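Local coordinates for sensor histidine kinase CusS (Escherichia coli, PDB 5KU5), which senses periplasmic copper and silver ions and, in response, activates its partner regulator CusR by phosphorylation, at residues M37-I42 with T60-P65. Numbering follows the deposited sequence.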
ATOM      1  N   MET A  37      19.588   6.642  -3.481  1.00 30.17           N
ATOM      2  CA  MET A  37      19.470   6.731  -2.024  1.00 31.29           C
ATOM      3  C   MET A  37      18.001   6.858  -1.613  1.00 30.38           C
ATOM      4  O   MET A  37      17.555   6.192  -0.676  1.00 30.02           O
ATOM      5  CB  MET A  37      20.274   7.925  -1.499  1.00 33.08           C
ATOM      6  CG  MET A  37      20.466   7.948   0.008  1.00 34.39           C
ATOM      7  SD  MET A  37      21.630   9.220   0.538  1.00 36.90           S
ATOM      8  CE  MET A  37      23.147   8.641  -0.225  1.00 36.37           C
ATOM      9  N   THR A  38      17.262   7.707  -2.328  1.00 29.50           N
ATOM     10  CA  THR A  38      15.819   7.864  -2.128  1.00 29.18           C
ATOM     11  C   THR A  38      15.066   6.551  -2.376  1.00 28.87           C
ATOM     12  O   THR A  38      14.197   6.182  -1.590  1.00 28.80           O
ATOM     13  CB  THR A  38      15.239   8.965  -3.044  1.00 28.80           C
ATOM     14  OG1 THR A  38      16.009  10.168  -2.902  1.00 28.75           O
ATOM     15  CG2 THR A  38      13.779   9.253  -2.705  1.00 28.52           C
ATOM     16  N   LEU A  39      15.407   5.864  -3.468  1.00 29.07           N
ATOM     17  CA  LEU A  39      14.834   4.550  -3.793  1.00 29.47           C
ATOM     18  C   LEU A  39      15.013   3.558  -2.645  1.00 29.80           C
ATOM     19  O   LEU A  39      14.052   2.927  -2.205  1.00 29.59           O
ATOM     20  CB  LEU A  39      15.483   3.980  -5.060  1.00 29.47           C
ATOM     21  CG  LEU A  39      15.077   2.562  -5.492  1.00 29.62           C
ATOM     22  CD1 LEU A  39      13.646   2.570  -6.009  1.00 29.90           C
ATOM     23  CD2 LEU A  39      16.028   1.990  -6.536  1.00 29.37           C
ATOM     24  N   GLU A  40      16.253   3.433  -2.182  1.00 30.44           N
ATOM     25  CA  GLU A  40      16.612   2.499  -1.113  1.00 31.24           C
ATOM     26  C   GLU A  40      15.881   2.810   0.198  1.00 31.02           C
ATOM     27  O   GLU A  40      15.416   1.893   0.877  1.00 30.82           O
ATOM     28  CB  GLU A  40      18.130   2.511  -0.904  1.00 31.94           C
ATOM     29  CG  GLU A  40      18.651   1.463   0.070  1.00 33.03           C
ATOM     30  CD  GLU A  40      20.166   1.349   0.073  1.00 33.66           C
ATOM     31  OE1 GLU A  40      20.725   1.099   1.159  1.00 34.64           O
ATOM     32  OE2 GLU A  40      20.802   1.501  -0.996  1.00 33.53           O
ATOM     33  N   ASP A  41      15.777   4.096   0.537  1.00 30.97           N
ATOM     34  CA  ASP A  41      15.042   4.541   1.728  1.00 30.76           C
ATOM     35  C   ASP A  41      13.564   4.139   1.679  1.00 30.95           C
ATOM     36  O   ASP A  41      13.020   3.663   2.675  1.00 31.32           O
ATOM     37  CB  ASP A  41      15.157   6.061   1.897  1.00 30.67           C
ATOM     38  CG  ASP A  41      14.526   6.560   3.191  1.00 30.49           C
ATOM     39  OD1 ASP A  41      15.022   6.201   4.278  1.00 30.21           O
ATOM     40  OD2 ASP A  41      13.533   7.313   3.124  1.00 30.85           O
ATOM     41  N   ILE A  42      12.932   4.333   0.523  1.00 31.01           N
ATOM     42  CA  ILE A  42      11.529   3.950   0.319  1.00 31.46           C
ATOM     43  C   ILE A  42      11.359   2.427   0.314  1.00 31.33           C
ATOM     44  O   ILE A  42      10.527   1.888   1.044  1.00 31.48           O
ATOM     45  CB  ILE A  42      10.961   4.551  -0.997  1.00 31.62           C
ATOM     46  CG1 ILE A  42      10.859   6.078  -0.872  1.00 31.47           C
ATOM     47  CG2 ILE A  42       9.593   3.956  -1.340  1.00 31.67           C
ATOM     48  CD1 ILE A  42      10.662   6.806  -2.185  1.00 31.45           C
ATOM     49  N   THR A  60      22.242  -6.114 -12.368  1.00 35.69           N
ATOM     50  CA  THR A  60      21.543  -5.547 -11.215  1.00 34.92           C
ATOM     51  C   THR A  60      22.400  -4.504 -10.490  1.00 34.88           C
ATOM     52  O   THR A  60      23.495  -4.808 -10.020  1.00 35.69           O
ATOM     53  CB  THR A  60      21.114  -6.654 -10.229  1.00 33.65           C
ATOM     54  OG1 THR A  60      20.244  -7.568 -10.902  1.00 32.33           O
ATOM     55  CG2 THR A  60      20.388  -6.070  -9.015  1.00 33.51           C
ATOM     56  N   VAL A  61      21.886  -3.277 -10.419  1.00 34.43           N
ATOM     57  CA  VAL A  61      22.527  -2.177  -9.691  1.00 34.26           C
ATOM     58  C   VAL A  61      22.017  -2.103  -8.247  1.00 33.68           C
ATOM     59  O   VAL A  61      22.774  -1.748  -7.342  1.00 34.26           O
ATOM     60  CB  VAL A  61      22.345  -0.832 -10.453  1.00 35.03           C
ATOM     61  CG1 VAL A  61      22.472   0.395  -9.547  1.00 35.56           C
ATOM     62  CG2 VAL A  61      23.365  -0.751 -11.576  1.00 35.72           C
ATOM     63  N   TYR A  62      20.740  -2.419  -8.038  1.00 32.95           N
ATOM     64  CA  TYR A  62      20.163  -2.478  -6.697  1.00 32.15           C
ATOM     65  C   TYR A  62      19.042  -3.513  -6.636  1.00 31.51           C
ATOM     66  O   TYR A  62      18.328  -3.718  -7.618  1.00 31.92           O
ATOM     67  CB  TYR A  62      19.636  -1.097  -6.287  1.00 32.18           C
ATOM     68  CG  TYR A  62      18.862  -1.097  -4.986  1.00 32.31           C
ATOM     69  CD1 TYR A  62      19.520  -1.029  -3.756  1.00 32.55           C
ATOM     70  CD2 TYR A  62      17.469  -1.188  -4.981  1.00 32.52           C
ATOM     71  CE1 TYR A  62      18.812  -1.042  -2.562  1.00 32.78           C
ATOM     72  CE2 TYR A  62      16.752  -1.204  -3.794  1.00 32.75           C
ATOM     73  CZ  TYR A  62      17.426  -1.129  -2.588  1.00 32.92           C
ATOM     74  OH  TYR A  62      16.709  -1.143  -1.414  1.00 34.11           O
ATOM     75  N   HIS A  63      18.908  -4.165  -5.483  1.00 30.44           N
ATOM     76  CA  HIS A  63      17.737  -4.983  -5.172  1.00 30.15           C
ATOM     77  C   HIS A  63      17.422  -4.920  -3.675  1.00 29.83           C
ATOM     78  O   HIS A  63      18.274  -4.535  -2.874  1.00 29.63           O
ATOM     79  CB  HIS A  63      17.932  -6.431  -5.643  1.00 30.14           C
ATOM     80  CG  HIS A  63      19.020  -7.168  -4.925  1.00 29.92           C
ATOM     81  ND1 HIS A  63      18.782  -7.942  -3.809  1.00 30.18           N
ATOM     82  CD2 HIS A  63      20.348  -7.260  -5.171  1.00 29.79           C
ATOM     83  CE1 HIS A  63      19.918  -8.475  -3.395  1.00 29.90           C
ATOM     84  NE2 HIS A  63      20.884  -8.074  -4.202  1.00 29.95           N
ATOM     85  N   SER A  64      16.193  -5.288  -3.312  1.00 29.93           N
ATOM     86  CA  SER A  64      15.721  -5.201  -1.924  1.00 30.12           C
ATOM     87  C   SER A  64      16.508  -6.135  -0.995  1.00 30.27           C
ATOM     88  O   SER A  64      16.894  -7.228  -1.409  1.00 29.38           O
ATOM     89  CB  SER A  64      14.227  -5.529  -1.838  1.00 30.03           C
ATOM     90  OG  SER A  64      13.461  -4.629  -2.620  1.00 29.69           O
ATOM     91  N   PRO A  65      16.739  -5.710   0.265  1.00 30.95           N
ATOM     92  CA  PRO A  65      17.621  -6.444   1.173  1.00 31.09           C
ATOM     93  C   PRO A  65      17.010  -7.694   1.825  1.00 30.94           C
ATOM     94  O   PRO A  65      17.755  -8.589   2.226  1.00 31.46           O
ATOM     95  CB  PRO A  65      17.934  -5.400   2.246  1.00 31.34           C
ATOM     96  CG  PRO A  65      16.674  -4.613   2.343  1.00 31.46           C
ATOM     97  CD  PRO A  65      16.130  -4.544   0.938  1.00 31.60           C
TER
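With CG anti to the backbone N in both residues (chi1 173° in Y62, -173° in E40), the phenol of Y62 is carried out to helix 32-44 and the E40 chain is brought alongside the CE1 and OH rim of the ring. The contact belongs to the periplasmic sensor domain of CusS, a PDC fold, and joins this helix to strand 60-63, an outermost strand of the chain's antiparallel sheet. A classic beta bulge interrupts this strand, V61 and Y62 both facing L53 of strand 49-54, and the CB of Y62 points toward the helix.

L39 meets the ring at CD2, while E40 meets it at CE1 and the phenol oxygen. L39 supplies the apolar part, its CD2 methyl lying 3.8 Å from CD2 of Y62, which it reaches obliquely. L39 itself is buried, its side chain also packing on L21 and L25 of helix 2-25, so this leucine links two helices to the edge of the sheet. At the other rim, but from the same side of the ring plane, comes the extended E40 chain; its OE2 lies 3.6 Å from CE1 of Y62, and the carboxylate and ring planes are only 14° apart. E40 remains exposed, whereas Y62 also touches I51 and V43. Replacing Y62 with an alanine is likely to open a gap between strand and helix and to cost the L39 methyl its aromatic neighbour and the E40 chain its contact. The phenol oxygen is covered without any polar partner in the model: OH of Y62 rests against aliphatic carbon, 3.6 Å from CG and 3.7 Å from CA of E40.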